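Local coordinates for protein sugar phosphate isomerase/epimerase (Parabacteroides distasonis, PDB 3L23) that binds a magnesium ion in a xylose isomerase-like TIM barrel and probably acts as a sugar phosphate isomerase or epimerase, at residues D216-W219 against T220-Q224; V194-I198 against Y199-L203. All blocks are in the same frame, centred on the assembly; numbering follows the deposited sequence.

Contact 1 (D216-W219 against T220-Q224); sequences DVYW and TVMGQ. With MG (magnesium ion), chain B.
Asp216 O is gripped twice by Thr220. Thr220 N donates to Asp216 O at 3.0 Å. Thr220 OG1 donates to the same Asp216 O at 2.8 Å, standing 43° out of the carbonyl plane. The hydroxyl reaches back because OG1 sits anti to the carbonyl carbon of its own residue (chi1 -55°); Thr220 OG1 also hydrogen-bonds Asn166. Asp216 is the N-cap of the helix that follows. Trp219 N points almost straight at Asp216 OD1, 3.0 Å away and above the carboxylate plane. The other carboxylate oxygen, Asp216 OD2, binds the magnesium ion at 2.0 Å; His165, His242, Glu275 and two waters are also ligands. One turn on, selenomethionine Met222 is bent at chi2 and chi3 and folds over the Tyr218 ring. Met222 CG lies 3.7 Å from the centroid of the Tyr218 ring and 20° off the normal, a CH-pi contact, while SE meets the same ring obliquely in a Met-aromatic contact. Tyr218 OH hydrogen-bonds Arg246. Beside this pair, Met222 CB packs at 3.8 Å from Trp219 CE3. A Schellman motif ends the helix, with Gln224 at C-prime. Since Asp216 OD1 accepts from Trp219 N and OD2 binds the metal, the cap and the metal bond together restrict the rotation of the carboxylate and help hold it in its metal-binding orientation.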
ATOM      1  N   ASP A 216       0.202   6.648  -2.399  1.00 31.22           N
ATOM      2  CA  ASP A 216      -0.960   7.020  -1.585  1.00 31.01           C
ATOM      3  C   ASP A 216      -1.144   8.508  -1.773  1.00 30.54           C
ATOM      4  O   ASP A 216      -0.329   9.320  -1.308  1.00 31.31           O
ATOM      5  CB  ASP A 216      -0.761   6.634  -0.138  1.00 30.51           C
ATOM      6  CG  ASP A 216      -1.977   6.893   0.722  1.00 31.40           C
ATOM      7  OD1 ASP A 216      -2.454   8.030   0.713  1.00 30.65           O
ATOM      8  OD2 ASP A 216      -2.381   5.973   1.463  1.00 32.15           O
ATOM      9  N   VAL A 217      -2.238   8.861  -2.438  1.00 31.11           N
ATOM     10  CA  VAL A 217      -2.396  10.267  -2.829  1.00 30.21           C
ATOM     11  C   VAL A 217      -2.556  11.189  -1.621  1.00 29.68           C
ATOM     12  O   VAL A 217      -2.130  12.349  -1.685  1.00 29.35           O
ATOM     13  CB  VAL A 217      -3.537  10.468  -3.876  1.00 29.66           C
ATOM     14  CG1 VAL A 217      -3.215   9.692  -5.131  1.00 32.08           C
ATOM     15  CG2 VAL A 217      -4.927  10.073  -3.334  1.00 28.73           C
ATOM     16  N   TYR A 218      -3.252  10.734  -0.563  1.00 29.19           N
ATOM     17  CA  TYR A 218      -3.466  11.551   0.620  1.00 29.31           C
ATOM     18  C   TYR A 218      -2.135  11.802   1.346  1.00 30.06           C
ATOM     19  O   TYR A 218      -1.809  12.949   1.732  1.00 29.64           O
ATOM     20  CB  TYR A 218      -4.423  10.869   1.595  1.00 29.48           C
ATOM     21  CG  TYR A 218      -4.535  11.524   2.957  1.00 29.19           C
ATOM     22  CD1 TYR A 218      -5.306  12.673   3.180  1.00 28.50           C
ATOM     23  CD2 TYR A 218      -3.848  11.008   4.086  1.00 28.27           C
ATOM     24  CE1 TYR A 218      -5.430  13.219   4.435  1.00 29.96           C
ATOM     25  CE2 TYR A 218      -3.969  11.547   5.289  1.00 29.44           C
ATOM     26  CZ  TYR A 218      -4.750  12.674   5.498  1.00 30.82           C
ATOM     27  OH  TYR A 218      -4.888  13.251   6.716  1.00 31.16           O
ATOM     28  N   TRP A 219      -1.386  10.724   1.587  1.00 30.05           N
ATOM     29  CA  TRP A 219      -0.162  10.905   2.334  1.00 29.76           C
ATOM     30  C   TRP A 219       0.867  11.696   1.547  1.00 29.91           C
ATOM     31  O   TRP A 219       1.736  12.333   2.127  1.00 29.29           O
ATOM     32  CB  TRP A 219       0.402   9.570   2.843  1.00 30.67           C
ATOM     33  CG  TRP A 219      -0.411   9.069   3.996  1.00 30.12           C
ATOM     34  CD1 TRP A 219      -1.301   8.054   3.981  1.00 32.77           C
ATOM     35  CD2 TRP A 219      -0.435   9.610   5.326  1.00 30.56           C
ATOM     36  NE1 TRP A 219      -1.891   7.930   5.195  1.00 30.60           N
ATOM     37  CE2 TRP A 219      -1.357   8.853   6.058  1.00 30.66           C
ATOM     38  CE3 TRP A 219       0.244  10.646   5.960  1.00 33.13           C
ATOM     39  CZ2 TRP A 219      -1.643   9.106   7.391  1.00 30.98           C
ATOM     40  CZ3 TRP A 219      -0.002  10.894   7.301  1.00 32.89           C
ATOM     41  CH2 TRP A 219      -0.972  10.140   8.005  1.00 33.13           C
ATOM     42  N   THR A 220       0.786  11.681   0.231  1.00 27.37           N
ATOM     43  CA  THR A 220       1.635  12.543  -0.638  1.00 27.83           C
ATOM     44  C   THR A 220       1.347  14.015  -0.379  1.00 27.32           C
ATOM     45  O   THR A 220       2.263  14.831  -0.102  1.00 27.12           O
ATOM     46  CB  THR A 220       1.501  12.171  -2.154  1.00 27.51           C
ATOM     47  OG1 THR A 220       1.802  10.780  -2.295  1.00 29.20           O
ATOM     48  CG2 THR A 220       2.478  12.997  -3.025  1.00 29.66           C
ATOM     49  N   VAL A 221       0.060  14.356  -0.354  1.00 28.24           N
ATOM     50  CA  VAL A 221      -0.340  15.705   0.001  1.00 28.24           C
ATOM     51  C   VAL A 221       0.090  16.081   1.442  1.00 29.71           C
ATOM     52  O   VAL A 221       0.560  17.196   1.687  1.00 29.76           O
ATOM     53  CB  VAL A 221      -1.864  15.900  -0.249  1.00 27.99           C
ATOM     54  CG1 VAL A 221      -2.366  17.277   0.267  1.00 28.85           C
ATOM     55  CG2 VAL A 221      -2.199  15.675  -1.785  1.00 29.53           C
HETATM   56  N   MSE A 222       0.019  15.124   2.361  1.00 28.29           N
HETATM   57  CA  MSE A 222       0.413  15.348   3.759  1.00 28.26           C
HETATM   58  C   MSE A 222       1.905  15.450   3.892  1.00 27.71           C
HETATM   59  O   MSE A 222       2.419  15.855   4.969  1.00 30.02           O
HETATM   60  CB  MSE A 222      -0.108  14.225   4.644  1.00 28.10           C
HETATM   61  CG  MSE A 222      -1.598  14.212   4.797  1.00 31.18           C
HETATM   62 SE   MSE A 222      -2.320  15.624   5.856  0.75 31.53          SE
HETATM   63  CE  MSE A 222      -1.799  14.718   7.484  1.00 35.35           C
ATOM     64  N   GLY A 223       2.619  15.104   2.815  1.00 27.44           N
ATOM     65  CA  GLY A 223       4.052  15.372   2.711  1.00 27.23           C
ATOM     66  C   GLY A 223       4.433  16.611   1.907  1.00 28.08           C
ATOM     67  O   GLY A 223       5.592  16.741   1.474  1.00 28.48           O
ATOM     68  N   GLN A 224       3.445  17.485   1.685  0.70 28.72           N
ATOM     69  CA  GLN A 224       3.608  18.777   1.015  0.70 29.66           C
ATOM     70  C   GLN A 224       3.915  18.627  -0.468  0.70 29.29           C
ATOM     71  O   GLN A 224       4.366  19.585  -1.101  0.70 29.49           O
ATOM     72  CB  GLN A 224       4.641  19.662   1.720  0.70 30.10           C
ATOM     73  CG  GLN A 224       4.316  19.908   3.177  0.70 31.91           C
ATOM     74  CD  GLN A 224       5.314  20.794   3.911  0.70 33.98           C
ATOM     75  OE1 GLN A 224       5.672  21.887   3.465  0.70 39.62           O
ATOM     76  NE2 GLN A 224       5.753  20.324   5.073  0.70 41.23           N
TER
HETATM   77 MG    MG B   1      -2.387   4.106   2.142  1.00 16.51          MG
HETATM   78  O   HOH W   1      -1.719   4.891   4.004  1.00 20.44           O
HETATM   79  O   HOH W   2      -2.216   2.140   3.446  1.00 21.55           O

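Contact 2 (V194-I198 against Y199-L203)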
ATOM      1  N   VAL A 194      16.140  22.282   1.361  1.00 53.90           N
ATOM      2  CA  VAL A 194      17.555  21.912   1.542  1.00 52.61           C
ATOM      3  C   VAL A 194      17.623  20.407   1.729  1.00 49.15           C
ATOM      4  O   VAL A 194      16.908  19.867   2.572  1.00 48.21           O
ATOM      5  CB  VAL A 194      18.251  22.636   2.731  1.00 52.62           C
ATOM      6  CG1 VAL A 194      17.574  22.323   4.060  1.00 53.76           C
ATOM      7  CG2 VAL A 194      19.732  22.262   2.790  1.00 53.44           C
ATOM      8  N   GLY A 195      18.492  19.747   0.959  1.00 45.67           N
ATOM      9  CA  GLY A 195      18.575  18.281   0.982  1.00 42.64           C
ATOM     10  C   GLY A 195      17.547  17.643   0.054  1.00 40.30           C
ATOM     11  O   GLY A 195      16.680  18.310  -0.479  1.00 40.11           O
ATOM     12  N   ASP A 196      17.654  16.338  -0.114  1.00 36.69           N
ATOM     13  CA  ASP A 196      16.841  15.590  -1.058  1.00 35.12           C
ATOM     14  C   ASP A 196      15.726  14.870  -0.351  1.00 32.50           C
ATOM     15  O   ASP A 196      15.967  14.282   0.700  1.00 30.33           O
ATOM     16  CB  ASP A 196      17.712  14.547  -1.726  1.00 35.18           C
ATOM     17  CG  ASP A 196      18.863  15.152  -2.441  1.00 37.18           C
ATOM     18  OD1 ASP A 196      18.603  15.838  -3.448  1.00 38.62           O
ATOM     19  OD2 ASP A 196      20.025  14.976  -1.986  1.00 39.43           O
ATOM     20  N   GLN A 197      14.527  14.856  -0.947  1.00 30.62           N
ATOM     21  CA  GLN A 197      13.443  14.092  -0.389  1.00 29.56           C
ATOM     22  C   GLN A 197      13.765  12.603  -0.507  1.00 29.95           C
ATOM     23  O   GLN A 197      14.205  12.130  -1.565  1.00 28.73           O
ATOM     24  CB  GLN A 197      12.117  14.411  -1.092  1.00 28.90           C
ATOM     25  CG  GLN A 197      11.690  15.880  -0.891  1.00 28.44           C
ATOM     26  CD  GLN A 197      10.338  16.224  -1.476  1.00 29.28           C
ATOM     27  OE1 GLN A 197       9.564  16.960  -0.849  1.00 30.94           O
ATOM     28  NE2 GLN A 197      10.028  15.664  -2.669  1.00 28.79           N
ATOM     29  N   ILE A 198      13.508  11.868   0.566  1.00 29.43           N
ATOM     30  CA  ILE A 198      13.725  10.408   0.556  1.00 28.95           C
ATOM     31  C   ILE A 198      13.045   9.738  -0.620  1.00 28.59           C
ATOM     32  O   ILE A 198      13.645   8.905  -1.283  1.00 29.24           O
ATOM     33  CB  ILE A 198      13.323   9.756   1.929  1.00 27.81           C
ATOM     34  CG1 ILE A 198      14.274  10.205   3.023  1.00 28.94           C
ATOM     35  CG2 ILE A 198      13.323   8.212   1.845  1.00 29.14           C
ATOM     36  CD1 ILE A 198      13.714  10.016   4.429  1.00 29.61           C
ATOM     37  N   TYR A 199      11.788  10.082  -0.909  1.00 28.95           N
ATOM     38  CA  TYR A 199      11.067   9.444  -2.011  1.00 28.82           C
ATOM     39  C   TYR A 199      11.781   9.617  -3.364  1.00 28.90           C
ATOM     40  O   TYR A 199      11.789   8.686  -4.213  1.00 29.87           O
ATOM     41  CB  TYR A 199       9.652  10.017  -2.065  1.00 29.44           C
ATOM     42  CG  TYR A 199       8.619   9.190  -2.811  1.00 29.12           C
ATOM     43  CD1 TYR A 199       8.171   7.964  -2.305  1.00 28.29           C
ATOM     44  CD2 TYR A 199       8.087   9.631  -4.021  1.00 30.51           C
ATOM     45  CE1 TYR A 199       7.222   7.219  -2.986  1.00 29.46           C
ATOM     46  CE2 TYR A 199       7.133   8.885  -4.689  1.00 29.64           C
ATOM     47  CZ  TYR A 199       6.715   7.700  -4.185  1.00 29.08           C
ATOM     48  OH  TYR A 199       5.781   6.925  -4.841  1.00 31.37           O
ATOM     49  N   ASP A 200      12.315  10.814  -3.598  1.00 28.67           N
ATOM     50  CA  ASP A 200      13.106  11.073  -4.822  1.00 29.36           C
ATOM     51  C   ASP A 200      14.340  10.186  -4.907  1.00 29.74           C
ATOM     52  O   ASP A 200      14.671   9.716  -5.985  1.00 29.05           O
ATOM     53  CB  ASP A 200      13.431  12.545  -4.946  1.00 29.54           C
ATOM     54  CG  ASP A 200      12.185  13.361  -5.095  1.00 30.56           C
ATOM     55  OD1 ASP A 200      11.262  12.838  -5.736  1.00 30.04           O
ATOM     56  OD2 ASP A 200      12.094  14.481  -4.582  1.00 28.81           O
ATOM     57  N   LEU A 201      14.996   9.931  -3.780  1.00 30.14           N
ATOM     58  CA  LEU A 201      16.119   9.018  -3.744  1.00 30.54           C
ATOM     59  C   LEU A 201      15.649   7.586  -4.020  1.00 30.34           C
ATOM     60  O   LEU A 201      16.362   6.807  -4.671  1.00 30.52           O
ATOM     61  CB  LEU A 201      16.862   9.091  -2.399  1.00 30.53           C
ATOM     62  CG  LEU A 201      17.463  10.449  -2.006  1.00 30.67           C
ATOM     63  CD1 LEU A 201      17.984  10.404  -0.580  1.00 31.21           C
ATOM     64  CD2 LEU A 201      18.523  10.892  -3.024  1.00 30.03           C
HETATM   65  N   MSE A 202      14.452   7.225  -3.542  1.00 31.09           N
HETATM   66  CA  MSE A 202      13.940   5.873  -3.768  1.00 30.19           C
HETATM   67  C   MSE A 202      13.678   5.644  -5.246  1.00 30.79           C
HETATM   68  O   MSE A 202      14.021   4.590  -5.788  1.00 31.41           O
HETATM   69  CB  MSE A 202      12.670   5.613  -2.945  1.00 30.86           C
HETATM   70  CG  MSE A 202      12.950   5.449  -1.458  1.00 30.11           C
HETATM   71 SE   MSE A 202      11.189   5.078  -0.626  0.75 31.04          SE
HETATM   72  CE  MSE A 202      11.865   4.635   1.128  1.00 31.07           C
ATOM     73  N   LEU A 203      13.046   6.617  -5.884  1.00 30.74           N
ATOM     74  CA  LEU A 203      12.823   6.574  -7.339  1.00 30.46           C
ATOM     75  C   LEU A 203      14.142   6.466  -8.078  1.00 30.79           C
ATOM     76  O   LEU A 203      14.313   5.623  -8.967  1.00 31.01           O
ATOM     77  CB  LEU A 203      12.076   7.815  -7.792  1.00 30.99           C
ATOM     78  CG  LEU A 203      10.592   7.833  -7.408  1.00 31.85           C
ATOM     79  CD1 LEU A 203      10.061   9.301  -7.387  1.00 32.91           C
ATOM     80  CD2 LEU A 203       9.712   6.882  -8.271  1.00 31.93           C
TER
HETATM   81  O   HOH W   3      14.221  15.863  -3.613  1.00 26.01           O
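The Gln197 amide and the Asp200 carboxylate run alongside one another, their ends turned in a similar direction and their planes 31° apart: Asp200 OD2 lies close to the amide plane, at its NE2 edge, while NE2 stands above the carboxylate, 37° out of its plane. Across this gap Gln197 NE2 donates to Asp200 OD2 at 3.1 Å with an N-H...O angle of 158°. Asp200 CG is anti to its own carbonyl carbon, which brings OD2 back toward Gln197. Asp200 OD2 also receives a bond from water 3, 2.7 Å away, and that water accepts from Gln197 N at 2.9 Å, giving a second link between these residues. Other partners hold the remaining polar ends: Asn225 binds Gln197 OE1 and Tyr230 binds Asp200 OD1. Gln197 occupies the N-cap position, and Leu201 N donates to Gln197 O at 3.2 Å. Apolar contacts follow the same turn: Ile198 CG2 touches CE of the extended selenomethionine Met202 at 3.9 Å, and Asp196 CB meets Leu201 CD2 at 4.0 Å. The arrangement joins the end of strand 196-197, antiparallel to strand 173-174, to the start of helix 198-205. Ile198 and Leu201 pack on Val174, Met202 reaches Phe213 of strand 211-216, and the Tyr199 ring meets Phe171, Phe213 and, edge-to-face, Tyr230 of helix 227-233.

In the fold
Contact 2 comes first along the chain and contact 1 follows it; their centres are 15 Å apart and their nearest atoms about 5 Å, without touching. Strand 211-216 connects them: helix 198-205 precedes it and packs on it, and it ends at Asp216, where helix 217-222 begins. That strand runs parallel between strands 162-165 and 238-243 in the TIM-barrel sheet. Helix 227-233 is a second shared neighbour, meeting contact 1 through Pro227 and contact 2 through Tyr230. Contact 1 holds Asp216 of the metal site at the end of strand 211-216, whereas contact 2 flanks that strand, its Tyr199 side chain about 11 Å from the magnesium ion.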